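Local coordinates for protein inactive dihydroorotase-like domain (Chaetomium thermophilum, PDB 5NNL) that is a catalytically inactive member of the dihydroorotase-like family, built around the alpha/beta barrel of the amidohydrolase superfamily, at residues His152-Thr157 against Thr176-Val181; Asp160-Ile165 against Trp207-Ile212. All blocks are in the same frame, centred on the assembly; numbering follows the deposited sequence.

Interaction 1: residues His152-Thr157 against Thr176-Val181; sequences HVSAVT and TCDVCV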
loop_
_atom_site.group_PDB
_atom_site.type_symbol
_atom_site.label_atom_id
_atom_site.label_comp_id
_atom_site.label_asym_id
_atom_site.label_seq_id
_atom_site.Cartn_x
_atom_site.Cartn_y
_atom_site.Cartn_z
ATOM N N HIS A 152 -2.113 -9.425 8.491
ATOM C CA HIS A 152 -1.775 -9.107 7.110
ATOM C C HIS A 152 -0.297 -8.763 7.021
ATOM O O HIS A 152 0.199 -7.933 7.790
ATOM C CB HIS A 152 -2.609 -7.938 6.580
ATOM C CG HIS A 152 -2.342 -7.618 5.141
ATOM N ND1 HIS A 152 -2.926 -8.316 4.105
ATOM C CD2 HIS A 152 -1.541 -6.691 4.566
ATOM C CE1 HIS A 152 -2.505 -7.823 2.954
ATOM N NE2 HIS A 152 -1.664 -6.836 3.206
ATOM N N VAL A 153 0.398 -9.392 6.076
ATOM C CA VAL A 153 1.834 -9.217 5.890
ATOM C C VAL A 153 2.056 -8.394 4.631
ATOM O O VAL A 153 1.562 -8.748 3.555
ATOM C CB VAL A 153 2.558 -10.570 5.795
ATOM C CG1 VAL A 153 4.062 -10.364 5.683
ATOM C CG2 VAL A 153 2.228 -11.439 6.998
ATOM N N SER A 154 2.824 -7.321 4.758
ATOM C CA SER A 154 2.961 -6.336 3.698
ATOM C C SER A 154 4.343 -6.397 3.062
ATOM O O SER A 154 5.330 -6.776 3.698
ATOM C CB SER A 154 2.706 -4.927 4.238
ATOM O OG SER A 154 2.552 -3.998 3.178
ATOM N N ALA A 155 4.393 -6.014 1.787
ATOM C CA ALA A 155 5.637 -5.901 1.029
ATOM C C ALA A 155 6.466 -7.182 1.114
ATOM O O ALA A 155 7.679 -7.157 1.324
ATOM C CB ALA A 155 6.451 -4.694 1.501
ATOM N N VAL A 156 5.796 -8.322 0.930
ATOM C CA VAL A 156 6.520 -9.584 0.858
ATOM C C VAL A 156 7.456 -9.549 -0.343
ATOM O O VAL A 156 7.090 -9.091 -1.434
ATOM C CB VAL A 156 5.550 -10.775 0.784
ATOM C CG1 VAL A 156 6.326 -12.090 0.763
ATOM C CG2 VAL A 156 4.583 -10.754 1.974
ATOM N N THR A 157 8.685 -10.025 -0.136
ATOM C CA THR A 157 9.733 -9.933 -1.144
ATOM C C THR A 157 10.499 -11.229 -1.380
ATOM O O THR A 157 11.096 -11.369 -2.452
ATOM C CB THR A 157 10.748 -8.840 -0.762
ATOM O OG1 THR A 157 10.056 -7.636 -0.401
ATOM C CG2 THR A 157 11.678 -8.536 -1.928
ATOM N N THR A 176 -3.188 -12.985 5.469
ATOM C CA THR A 176 -3.196 -12.487 4.102
ATOM C C THR A 176 -1.913 -11.698 3.882
ATOM O O THR A 176 -1.182 -11.398 4.829
ATOM C CB THR A 176 -4.425 -11.608 3.817
ATOM O OG1 THR A 176 -4.392 -10.443 4.651
ATOM C CG2 THR A 176 -5.710 -12.379 4.080
ATOM N N CYS A 177 -1.621 -11.364 2.626
ATOM C CA CYS A 177 -0.383 -10.654 2.347
ATOM C C CYS A 177 -0.503 -9.846 1.067
ATOM O O CYS A 177 -1.393 -10.070 0.244
ATOM C CB CYS A 177 0.806 -11.615 2.227
ATOM S SG CYS A 177 0.697 -12.745 0.818
ATOM N N ASP A 178 0.429 -8.908 0.904
ATOM C CA ASP A 178 0.566 -8.163 -0.335
ATOM C C ASP A 178 2.028 -8.120 -0.755
ATOM O O ASP A 178 2.936 -8.407 0.029
ATOM C CB ASP A 178 0.025 -6.724 -0.218
ATOM C CG ASP A 178 0.868 -5.841 0.686
ATOM O OD1 ASP A 178 0.443 -5.582 1.832
ATOM O OD2 ASP A 178 1.952 -5.394 0.250
ATOM N N VAL A 179 2.234 -7.783 -2.025
ATOM C CA VAL A 179 3.546 -7.431 -2.545
ATOM C C VAL A 179 3.428 -6.057 -3.180
ATOM O O VAL A 179 2.383 -5.691 -3.728
ATOM C CB VAL A 179 4.090 -8.457 -3.570
ATOM C CG1 VAL A 179 4.001 -9.866 -3.022
ATOM C CG2 VAL A 179 3.353 -8.357 -4.888
ATOM N N CYS A 180 4.504 -5.288 -3.096
ATOM C CA CYS A 180 4.573 -4.032 -3.824
ATOM C C CYS A 180 4.720 -4.317 -5.311
ATOM O O CYS A 180 5.451 -5.225 -5.713
ATOM C CB CYS A 180 5.747 -3.188 -3.336
ATOM S SG CYS A 180 5.781 -2.922 -1.557
ATOM N N VAL A 181 4.030 -3.525 -6.133
ATOM C CA VAL A 181 4.005 -3.787 -7.570
ATOM C C VAL A 181 5.416 -3.778 -8.149
ATOM O O VAL A 181 5.762 -4.622 -8.983
ATOM C CB VAL A 181 3.095 -2.767 -8.281
ATOM C CG1 VAL A 181 3.220 -2.893 -9.806
ATOM C CG2 VAL A 181 1.644 -2.965 -7.850
HETATM O O HOH W 1 7.002 -6.549 -2.169
#
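His152 and Asp178 meet because their first torsions bring their ends together over the face of the parallel strand pair that carries His152 and Thr176: His152 has CG anti to its own N (chi1 -177°), whereas Asp178 carries CG between its N and carbonyl carbon (chi1 69°). ND1 shares a hydrogen bond of 2.6 Å with Thr176 OG1, which lies in the ring plane, and NE2 donates to Asp178 OD1 over 2.8 Å. This second bond is bent, with OD1 tilted out of the ring plane, and it uses the anti lone pair of OD1. Holding ND1 and NE2 at once should restrain rotation about the CB-CG bond. Ser154 OG takes the syn lone pair of the same oxygen at 3.0 Å. Ala155 N reaches Asp178 OD2 from above the carboxylate plane, at 3.0 Å, and Ser217 OG is a further partner of OD2. Four bonds hold this buried carboxylate in position, with both oxygens engaged.

The backbone pairing starts regularly, with Val153 N bonded to Thr176 O at 2.8 Å and Asp178 N to Val153 O. Beyond Ser154 the chain turns through the left-handed conformation of Ala155, yet Val156 N still finds Asp178 O at 3.0 Å, and a water links Val156 O to Cys180 N. The network sits at the C-terminal ends of the strands, where active members of this superfamily carry their sites; this domain is named as inactive. Strand 128-130 flanks one side of the pair and strand 215-217 the other; helix 159-170 connects the two strands and packs on Val156 and Cys177.

Interaction 2: residues Asp160-Ile165 against Trp207-Ile212; sequences DDIKLI and WEHLPI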
loop_
_atom_site.group_PDB
_atom_site.type_symbol
_atom_site.label_atom_id
_atom_site.label_comp_id
_atom_site.label_asym_id
_atom_site.label_seq_id
_atom_site.Cartn_x
_atom_site.Cartn_y
_atom_site.Cartn_z
ATOM N N ASP A 160 11.412 -17.388 0.760
ATOM C CA ASP A 160 11.245 -17.970 2.088
ATOM C C ASP A 160 9.963 -17.481 2.753
ATOM O O ASP A 160 9.206 -18.272 3.327
ATOM C CB ASP A 160 12.457 -17.631 2.961
ATOM C CG ASP A 160 13.730 -18.341 2.516
ATOM O OD1 ASP A 160 13.639 -19.392 1.848
ATOM O OD2 ASP A 160 14.829 -17.851 2.854
ATOM N N ASP A 161 9.703 -16.172 2.690
ATOM C CA ASP A 161 8.544 -15.625 3.391
ATOM C C ASP A 161 7.236 -16.034 2.716
ATOM O O ASP A 161 6.269 -16.393 3.399
ATOM C CB ASP A 161 8.654 -14.100 3.493
ATOM C CG ASP A 161 9.602 -13.647 4.604
ATOM O OD1 ASP A 161 10.162 -14.505 5.317
ATOM O OD2 ASP A 161 9.785 -12.424 4.768
ATOM N N ILE A 162 7.181 -16.009 1.381
ATOM C CA ILE A 162 5.921 -16.343 0.720
ATOM C C ILE A 162 5.591 -17.816 0.914
ATOM O O ILE A 162 4.415 -18.192 0.972
ATOM C CB ILE A 162 5.953 -15.959 -0.774
ATOM C CG1 ILE A 162 4.528 -15.875 -1.342
ATOM C CG2 ILE A 162 6.765 -16.960 -1.599
ATOM C CD1 ILE A 162 3.672 -14.762 -0.748
ATOM N N LYS A 163 6.608 -18.670 1.037
ATOM C CA LYS A 163 6.353 -20.086 1.271
ATOM C C LYS A 163 5.886 -20.346 2.697
ATOM O O LYS A 163 5.061 -21.238 2.923
ATOM C CB LYS A 163 7.605 -20.905 0.967
ATOM C CG LYS A 163 7.905 -21.021 -0.521
ATOM C CD LYS A 163 8.903 -22.119 -0.814
ATOM C CE LYS A 163 8.281 -23.500 -0.628
ATOM N NZ LYS A 163 9.157 -24.576 -1.165
ATOM N N LEU A 164 6.396 -19.588 3.668
ATOM C CA LEU A 164 5.880 -19.704 5.028
ATOM C C LEU A 164 4.430 -19.247 5.097
ATOM O O LEU A 164 3.612 -19.857 5.793
ATOM C CB LEU A 164 6.751 -18.894 5.991
ATOM C CG LEU A 164 6.280 -18.840 7.447
ATOM C CD1 LEU A 164 6.272 -20.225 8.078
ATOM C CD2 LEU A 164 7.153 -17.889 8.247
ATOM N N ILE A 165 4.089 -18.180 4.372
ATOM C CA ILE A 165 2.705 -17.721 4.334
ATOM C C ILE A 165 1.820 -18.771 3.677
ATOM O O ILE A 165 0.707 -19.042 4.143
ATOM C CB ILE A 165 2.624 -16.357 3.621
ATOM C CG1 ILE A 165 3.259 -15.274 4.497
ATOM C CG2 ILE A 165 1.178 -15.980 3.300
ATOM C CD1 ILE A 165 3.681 -14.033 3.741
ATOM N N TRP A 207 6.007 -14.611 -8.553
ATOM C CA TRP A 207 5.141 -14.869 -9.698
ATOM C C TRP A 207 4.499 -16.246 -9.620
ATOM O O TRP A 207 3.368 -16.432 -10.088
ATOM C CB TRP A 207 5.935 -14.721 -10.995
ATOM C CG TRP A 207 6.084 -13.293 -11.412
ATOM C CD1 TRP A 207 7.157 -12.477 -11.195
ATOM C CD2 TRP A 207 5.113 -12.504 -12.107
ATOM N NE1 TRP A 207 6.913 -11.227 -11.716
ATOM C CE2 TRP A 207 5.664 -11.218 -12.281
ATOM C CE3 TRP A 207 3.832 -12.761 -12.601
ATOM C CZ2 TRP A 207 4.976 -10.192 -12.930
ATOM C CZ3 TRP A 207 3.151 -11.744 -13.243
ATOM C CH2 TRP A 207 3.724 -10.476 -13.403
ATOM N N GLU A 208 5.185 -17.214 -9.020
ATOM C CA GLU A 208 4.653 -18.564 -8.895
ATOM C C GLU A 208 3.724 -18.733 -7.703
ATOM O O GLU A 208 3.173 -19.823 -7.524
ATOM C CB GLU A 208 5.802 -19.565 -8.792
ATOM C CG GLU A 208 6.632 -19.670 -10.055
ATOM C CD GLU A 208 7.820 -20.587 -9.881
ATOM O OE1 GLU A 208 8.010 -21.091 -8.753
ATOM O OE2 GLU A 208 8.559 -20.803 -10.864
ATOM N N HIS A 209 3.546 -17.696 -6.879
ATOM C CA HIS A 209 2.635 -17.759 -5.741
ATOM C C HIS A 209 1.522 -16.720 -5.830
ATOM O O HIS A 209 0.939 -16.352 -4.806
ATOM C CB HIS A 209 3.405 -17.594 -4.431
ATOM C CG HIS A 209 4.207 -18.798 -4.051
ATOM N ND1 HIS A 209 5.430 -19.085 -4.616
ATOM C CD2 HIS A 209 3.952 -19.801 -3.177
ATOM C CE1 HIS A 209 5.900 -20.206 -4.099
ATOM N NE2 HIS A 209 5.021 -20.661 -3.224
ATOM N N LEU A 210 1.209 -16.242 -7.030
ATOM C CA LEU A 210 0.135 -15.266 -7.185
ATOM C C LEU A 210 -1.173 -15.676 -6.513
ATOM O O LEU A 210 -1.847 -14.795 -5.961
ATOM C CB LEU A 210 -0.094 -14.987 -8.677
ATOM C CG LEU A 210 1.035 -14.235 -9.383
ATOM C CD1 LEU A 210 0.767 -14.160 -10.883
ATOM C CD2 LEU A 210 1.215 -12.848 -8.816
ATOM N N PRO A 211 -1.598 -16.944 -6.534
ATOM C CA PRO A 211 -2.798 -17.315 -5.759
ATOM C C PRO A 211 -2.665 -17.022 -4.277
ATOM O O PRO A 211 -3.670 -16.738 -3.611
ATOM C CB PRO A 211 -2.932 -18.822 -6.025
ATOM C CG PRO A 211 -2.237 -19.035 -7.324
ATOM C CD PRO A 211 -1.095 -18.068 -7.336
ATOM N N ILE A 212 -1.445 -17.076 -3.742
ATOM C CA ILE A 212 -1.216 -16.830 -2.323
ATOM C C ILE A 212 -1.228 -15.341 -2.015
ATOM O O ILE A 212 -1.537 -14.939 -0.889
ATOM C CB ILE A 212 0.117 -17.474 -1.895
ATOM C CG1 ILE A 212 0.102 -18.981 -2.171
ATOM C CG2 ILE A 212 0.441 -17.171 -0.425
ATOM C CD1 ILE A 212 -1.135 -19.712 -1.684
#
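The imidazole of His209 receives Ile162 over one face, with the CG2 methyl 4.0 Å from the ring centroid and only 14° off the ring normal, a CH-pi contact shifted a little toward the rim. Lys163 CG approaches obliquely, 4.0 Å from His209 NE2. The ring nitrogen ND1 is hydrogen-bonded to Ala205 O, which ties the imidazole back to helix 200-207. In terms of the alpha/beta barrel, helix 159-170 of the outer layer is here covered by the loop that leads from helix 200-207 into strand 215-217.

That loop begins with a type I beta turn from Trp207 to Leu210, after which Ile212 N returns to His209 O with a bond of 2.7 Å. His209 and Ile212, at the two ends of this bend, both direct their CB atoms toward the helix. Ile162 serves both of them through different branches. With CG1 anti to the backbone N (chi1 -161°), its side chain and that of His209 pass each other running in opposite directions, CG1 coming within 3.7 Å of His209 CB, while CD1 continues toward Ile212. Between the two segments the contact is apolar; a polar tie nearby is made by Lys169 NZ, further along the same helix, to Ile212 O. The apolar layer finishes at a single methyl, Ile212 CG2, which touches Ile162 CD1 at 4.0 Å and Ile165 CG2 at the same distance.

How the interactions relate
Interaction 1 pairs the two strands of a beta-alpha-beta unit; interaction 2 covers the helix of that unit, 159-170, with a loop from elsewhere in the chain. Their centres lie about 10 Å apart. Interaction 1 is a buried contact of the barrel wall, dominated by hydrogen bonds around a carboxylate; interaction 2 sits farther out, partly buried, and relies on aliphatic groups and an imidazole face. Cys177 and Val156 bridge the layers. The side chain of Cys177 packs on Ile162 and Ile165, and Val156 CG2 on Ile165 CD1, so in this domain a polar network at the strand ends adjoins an apolar seam between strands and helix.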